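PDB 1XEA: oxidoreductase, Gfo/Idh/MocA family, which probably catalyses NAD(P)-dependent oxidation or reduction of a substrate not yet identified, using a Rossmann-fold nucleotide-binding domain. Local coordinates for residues S178-L183 / V202-G207; T162-D167 / Q297-I302. All coordinates share one frame; numbering follows the deposited sequence.

Contact 1: S178-L183 / V202-G207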
loop_
_atom_site.group_PDB
_atom_site.type_symbol
_atom_site.label_atom_id
_atom_site.label_comp_id
_atom_site.label_asym_id
_atom_site.label_seq_id
_atom_site.Cartn_x
_atom_site.Cartn_y
_atom_site.Cartn_z
ATOM N N SER A 178 -0.402 -15.980 27.735
ATOM C CA SER A 178 -0.283 -15.942 29.190
ATOM C C SER A 178 -1.103 -17.048 29.854
ATOM O O SER A 178 -1.245 -17.085 31.079
ATOM C CB SER A 178 -0.772 -14.590 29.710
ATOM O OG SER A 178 -2.185 -14.490 29.601
ATOM N N ARG A 179 -1.647 -17.940 29.034
ATOM C CA ARG A 179 -2.474 -19.036 29.519
ATOM C C ARG A 179 -3.614 -18.474 30.350
ATOM O O ARG A 179 -3.681 -18.690 31.559
ATOM C CB ARG A 179 -1.657 -20.013 30.364
ATOM C CG ARG A 179 -0.445 -20.587 29.657
ATOM C CD ARG A 179 0.070 -21.823 30.381
ATOM N NE ARG A 179 0.069 -21.681 31.848
ATOM C CZ ARG A 179 -0.919 -22.068 32.664
ATOM N NH1 ARG A 179 -2.016 -22.629 32.169
ATOM N NH2 ARG A 179 -0.799 -21.922 33.983
ATOM N N GLN A 180 -4.499 -17.736 29.688
ATOM C CA GLN A 180 -5.662 -17.131 30.328
ATOM C C GLN A 180 -6.757 -18.197 30.270
ATOM O O GLN A 180 -7.115 -18.666 29.193
ATOM C CB GLN A 180 -6.083 -15.883 29.547
ATOM C CG GLN A 180 -6.983 -14.909 30.289
ATOM C CD GLN A 180 -6.312 -14.292 31.513
ATOM O OE1 GLN A 180 -5.082 -14.130 31.563
ATOM N NE2 GLN A 180 -7.122 -13.928 32.502
ATOM N N CYS A 181 -7.298 -18.571 31.423
ATOM C CA CYS A 181 -8.311 -19.613 31.461
ATOM C C CYS A 181 -9.630 -19.169 32.060
ATOM O O CYS A 181 -10.423 -20.003 32.487
ATOM C CB CYS A 181 -7.774 -20.792 32.254
ATOM S SG CYS A 181 -7.209 -20.286 33.868
ATOM N N ASN A 182 -9.862 -17.862 32.090
ATOM C CA ASN A 182 -11.097 -17.308 32.638
ATOM C C ASN A 182 -11.330 -15.874 32.164
ATOM O O ASN A 182 -10.791 -15.442 31.140
ATOM C CB ASN A 182 -11.058 -17.335 34.168
ATOM C CG ASN A 182 -9.869 -16.576 34.741
ATOM O OD1 ASN A 182 -9.842 -16.263 35.929
ATOM N ND2 ASN A 182 -8.878 -16.283 33.901
ATOM N N LEU A 183 -12.131 -15.138 32.924
ATOM C CA LEU A 183 -12.441 -13.757 32.591
ATOM C C LEU A 183 -11.803 -12.783 33.568
ATOM O O LEU A 183 -12.163 -11.606 33.613
ATOM C CB LEU A 183 -13.950 -13.545 32.570
ATOM C CG LEU A 183 -14.748 -14.414 31.604
ATOM C CD1 LEU A 183 -16.191 -13.964 31.662
ATOM C CD2 LEU A 183 -14.218 -14.291 30.178
ATOM N N VAL A 202 -12.271 -9.703 22.855
ATOM C CA VAL A 202 -11.727 -10.073 24.150
ATOM C C VAL A 202 -10.334 -9.496 24.303
ATOM O O VAL A 202 -9.453 -9.728 23.478
ATOM C CB VAL A 202 -11.655 -11.593 24.314
ATOM C CG1 VAL A 202 -10.955 -11.939 25.619
ATOM C CG2 VAL A 202 -13.053 -12.178 24.287
ATOM N N GLN A 203 -10.142 -8.756 25.384
ATOM C CA GLN A 203 -8.872 -8.109 25.654
ATOM C C GLN A 203 -8.543 -8.105 27.150
ATOM O O GLN A 203 -9.403 -7.816 27.981
ATOM C CB GLN A 203 -8.938 -6.679 25.105
ATOM C CG GLN A 203 -8.157 -5.656 25.895
ATOM C CD GLN A 203 -8.159 -4.280 25.254
ATOM O OE1 GLN A 203 -7.790 -3.297 25.896
ATOM N NE2 GLN A 203 -8.561 -4.202 23.983
ATOM N N TRP A 204 -7.300 -8.432 27.488
ATOM C CA TRP A 204 -6.864 -8.434 28.881
ATOM C C TRP A 204 -5.374 -8.115 28.958
ATOM O O TRP A 204 -4.664 -8.160 27.951
ATOM C CB TRP A 204 -7.119 -9.789 29.524
ATOM C CG TRP A 204 -6.235 -10.870 29.019
ATOM C CD1 TRP A 204 -5.097 -11.350 29.610
ATOM C CD2 TRP A 204 -6.460 -11.678 27.863
ATOM N NE1 TRP A 204 -4.604 -12.417 28.891
ATOM C CE2 TRP A 204 -5.418 -12.634 27.812
ATOM C CE3 TRP A 204 -7.435 -11.672 26.854
ATOM C CZ2 TRP A 204 -5.346 -13.604 26.807
ATOM C CZ3 TRP A 204 -7.363 -12.629 25.854
ATOM C CH2 TRP A 204 -6.318 -13.579 25.833
ATOM N N GLN A 205 -4.896 -7.805 30.156
ATOM C CA GLN A 205 -3.491 -7.477 30.326
ATOM C C GLN A 205 -2.766 -8.404 31.311
ATOM O O GLN A 205 -3.215 -8.596 32.437
ATOM C CB GLN A 205 -3.373 -6.009 30.754
ATOM C CG GLN A 205 -1.953 -5.532 30.988
ATOM C CD GLN A 205 -1.699 -4.120 30.469
ATOM O OE1 GLN A 205 -2.578 -3.254 30.505
ATOM N NE2 GLN A 205 -0.480 -3.881 29.998
ATOM N N THR A 206 -1.658 -8.992 30.862
ATOM C CA THR A 206 -0.842 -9.891 31.682
ATOM C C THR A 206 0.531 -9.278 31.869
ATOM O O THR A 206 1.380 -9.355 30.977
ATOM C CB THR A 206 -0.622 -11.271 31.011
ATOM O OG1 THR A 206 -1.845 -12.017 31.016
ATOM C CG2 THR A 206 0.457 -12.067 31.746
ATOM N N GLY A 207 0.756 -8.681 33.030
ATOM C CA GLY A 207 2.045 -8.070 33.286
ATOM C C GLY A 207 2.174 -6.810 32.461
ATOM O O GLY A 207 1.353 -5.905 32.578
#

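Contact 2: T162-D167 / Q297-I302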
loop_
_atom_site.group_PDB
_atom_site.type_symbol
_atom_site.label_atom_id
_atom_site.label_comp_id
_atom_site.label_asym_id
_atom_site.label_seq_id
_atom_site.Cartn_x
_atom_site.Cartn_y
_atom_site.Cartn_z
ATOM N N THR A 162 -20.835 -21.895 17.871
ATOM C CA THR A 162 -20.043 -22.068 16.666
ATOM C C THR A 162 -19.039 -20.946 16.480
ATOM O O THR A 162 -17.852 -21.184 16.269
ATOM C CB THR A 162 -20.931 -22.113 15.426
ATOM O OG1 THR A 162 -21.924 -23.130 15.590
ATOM C CG2 THR A 162 -20.097 -22.425 14.194
ATOM N N PHE A 163 -19.537 -19.720 16.544
ATOM C CA PHE A 163 -18.712 -18.531 16.385
ATOM C C PHE A 163 -17.465 -18.605 17.261
ATOM O O PHE A 163 -16.365 -18.346 16.792
ATOM C CB PHE A 163 -19.547 -17.305 16.756
ATOM C CG PHE A 163 -18.858 -15.984 16.531
ATOM C CD1 PHE A 163 -19.326 -15.109 15.558
ATOM C CD2 PHE A 163 -17.841 -15.557 17.374
ATOM C CE1 PHE A 163 -18.802 -13.831 15.433
ATOM C CE2 PHE A 163 -17.314 -14.277 17.251
ATOM C CZ PHE A 163 -17.803 -13.413 16.281
ATOM N N VAL A 164 -17.633 -18.971 18.526
ATOM C CA VAL A 164 -16.495 -19.034 19.421
ATOM C C VAL A 164 -15.635 -20.274 19.281
ATOM O O VAL A 164 -14.436 -20.173 19.037
ATOM C CB VAL A 164 -16.922 -18.918 20.893
ATOM C CG1 VAL A 164 -15.701 -18.968 21.798
ATOM C CG2 VAL A 164 -17.674 -17.617 21.116
ATOM N N PHE A 165 -16.221 -21.450 19.432
ATOM C CA PHE A 165 -15.416 -22.655 19.339
ATOM C C PHE A 165 -14.864 -22.989 17.962
ATOM O O PHE A 165 -13.778 -23.554 17.854
ATOM C CB PHE A 165 -16.181 -23.853 19.900
ATOM C CG PHE A 165 -16.088 -23.975 21.391
ATOM C CD1 PHE A 165 -16.854 -23.165 22.221
ATOM C CD2 PHE A 165 -15.207 -24.874 21.969
ATOM C CE1 PHE A 165 -16.738 -23.248 23.605
ATOM C CE2 PHE A 165 -15.088 -24.961 23.350
ATOM C CZ PHE A 165 -15.856 -24.146 24.165
ATOM N N ASP A 166 -15.580 -22.635 16.905
ATOM C CA ASP A 166 -15.089 -22.964 15.574
ATOM C C ASP A 166 -14.413 -21.823 14.817
ATOM O O ASP A 166 -13.944 -22.012 13.693
ATOM C CB ASP A 166 -16.226 -23.539 14.730
ATOM C CG ASP A 166 -16.836 -24.774 15.354
ATOM O OD1 ASP A 166 -16.107 -25.781 15.541
ATOM O OD2 ASP A 166 -18.047 -24.741 15.665
ATOM N N ASP A 167 -14.334 -20.647 15.430
ATOM C CA ASP A 167 -13.734 -19.512 14.746
ATOM C C ASP A 167 -12.883 -18.632 15.647
ATOM O O ASP A 167 -11.654 -18.651 15.561
ATOM C CB ASP A 167 -14.846 -18.684 14.106
ATOM C CG ASP A 167 -14.434 -18.081 12.789
ATOM O OD1 ASP A 167 -13.325 -18.391 12.310
ATOM O OD2 ASP A 167 -15.224 -17.300 12.221
ATOM N N GLN A 297 -10.753 -23.509 27.782
ATOM C CA GLN A 297 -11.470 -23.157 28.992
ATOM C C GLN A 297 -11.948 -21.716 28.867
ATOM O O GLN A 297 -13.052 -21.381 29.294
ATOM C CB GLN A 297 -10.573 -23.343 30.220
ATOM C CG GLN A 297 -10.180 -24.810 30.460
ATOM C CD GLN A 297 -9.221 -25.000 31.635
ATOM O OE1 GLN A 297 -8.247 -24.258 31.793
ATOM N NE2 GLN A 297 -9.483 -26.015 32.451
ATOM N N LEU A 298 -11.121 -20.866 28.260
ATOM C CA LEU A 298 -11.473 -19.461 28.061
ATOM C C LEU A 298 -12.655 -19.343 27.086
ATOM O O LEU A 298 -13.576 -18.550 27.298
ATOM C CB LEU A 298 -10.281 -18.690 27.499
ATOM C CG LEU A 298 -10.044 -17.263 28.013
ATOM C CD1 LEU A 298 -9.304 -16.509 26.930
ATOM C CD2 LEU A 298 -11.340 -16.562 28.373
ATOM N N ALA A 299 -12.617 -20.126 26.012
ATOM C CA ALA A 299 -13.688 -20.108 25.035
ATOM C C ALA A 299 -14.995 -20.474 25.729
ATOM O O ALA A 299 -16.038 -19.875 25.471
ATOM C CB ALA A 299 -13.395 -21.088 23.916
ATOM N N GLU A 300 -14.934 -21.466 26.612
ATOM C CA GLU A 300 -16.111 -21.902 27.354
ATOM C C GLU A 300 -16.672 -20.724 28.132
ATOM O O GLU A 300 -17.856 -20.399 28.020
ATOM C CB GLU A 300 -15.733 -23.016 28.330
ATOM C CG GLU A 300 -16.291 -24.380 27.957
ATOM C CD GLU A 300 -17.805 -24.388 27.927
ATOM O OE1 GLU A 300 -18.419 -24.010 28.950
ATOM O OE2 GLU A 300 -18.375 -24.777 26.882
ATOM N N ALA A 301 -15.796 -20.093 28.912
ATOM C CA ALA A 301 -16.148 -18.946 29.737
ATOM C C ALA A 301 -16.807 -17.859 28.908
ATOM O O ALA A 301 -17.848 -17.320 29.283
ATOM C CB ALA A 301 -14.911 -18.403 30.405
ATOM N N ILE A 302 -16.200 -17.542 27.772
ATOM C CA ILE A 302 -16.736 -16.507 26.901
ATOM C C ILE A 302 -18.155 -16.835 26.448
ATOM O O ILE A 302 -19.047 -15.985 26.515
ATOM C CB ILE A 302 -15.816 -16.292 25.675
ATOM C CG1 ILE A 302 -14.454 -15.768 26.158
ATOM C CG2 ILE A 302 -16.463 -15.325 24.694
ATOM C CD1 ILE A 302 -13.381 -15.693 25.094
#

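Contact 1: S178-L183 / V202-G207
Gln180 lies over one face of the Trp204 indole, and Ser178 meets the rim of the same ring, so that a single aromatic group receives two kinds of neighbour. The methylene CG of Gln180 stands 3.8 Å from the centroid of the five-membered ring, 16° off its normal, which makes a CH-pi contact. Gln180 CB rests nearer the six-membered ring, 3.6 Å from Trp204 CZ2. A bend at chi2 then carries the amide back across the pyrrole side, its plane 43° from that of the indole. This brings Gln180 OE1 within 3.2 Å of Trp204 NE1, but from above the ring the angle is too poor for a hydrogen bond.

At the indole edge, in its plane, lie two hydroxyls. Ser178 OG donates to Thr206 OG1 over 2.9 Å, while the Thr206 methyl CG2 packs against Ser178 CB at 3.5 Å. With Thr206 OG1 anti to its own carbonyl carbon (chi1 -71°), the hydroxyl is brought round to the serine.

Behind this first shell, Asn176 OD1 accepts from the backbone N of Gln180, and Leu211 of the adjoining strand 209-216 touches both Ser178 and Trp204. The loop after helix 160-175 is thus held to strand 196-206 by the Ser178–Thr206 hydroxyl bond together with the packing of Gln180 on the indole face, with no ionic group taking part across the two segments.

Contact 2: T162-D167 / Q297-I302
Phe165 reaches from helix 162-167 to helix 297-302, and its ring settles over Ala299 with its far end beside Glu300. Its CB leaves the helix without facing the partner directly; the first torsion, chi1 -83°, swings the ring across. From there the outer atoms make the contact. Phe165 CE1 lies 3.9 Å from Ala299 C, and Phe165 CZ 3.7 Å from Glu300 N. The methyl CB of Ala299 sits beneath one face, 4.1 Å from the Phe165 ring centroid, in a CH-pi contact over the face, displaced toward the rim.

Glu300 comes in at the ring edge, where its CG lies in plane and 3.8 Å from Phe165 CZ. Bent at chi2, the glutamate turns its carboxylate 49° away from the plane of the ring; OE2 forms a salt bridge with Arg161, and OE1 a hydrogen bond with Gln304. These partners hold the carboxylate while Glu300 OE2, like CG, lies beside Phe165 CZ, at 3.8 Å.

One residue earlier, Val164 CG1 also meets the Ala299 methyl CB, at 3.8 Å, and Val164 CG2 faces Ile302 CG2 more loosely at 4.4 Å. The small alanine accepts both larger neighbours where the axes of 162-167 and 297-302 pass 9.6 Å apart, nearly antiparallel at 168°. Their parent helices, 160-175 and 286-311, form a pair of the kind that packs against the large mixed sheet in Gfo/Idh/MocA proteins.

How the contacts relate
From the N terminus the chain first builds the parallel Rossmann-type sheet, lays down strand 146-152 of the mixed sheet, and then enters helix 160-175, which supplies the first half of contact 2. The loop that follows gives 178-183, and after strand 186-193 the chain turns into strand 196-206, where contact 1 closes a short excursion of 18 residues. Contact 2 closes only much later, when helix 286-311 returns beside helix 160-175, so contact 1 is nested within its loop. The two centres are 14 Å apart and the sites touch: Leu298 packs on the backbone of Gln180 and Asn182, and Ile302 on Val202. Together they tie the helix pair, the loop and the mixed sheet into one layered unit.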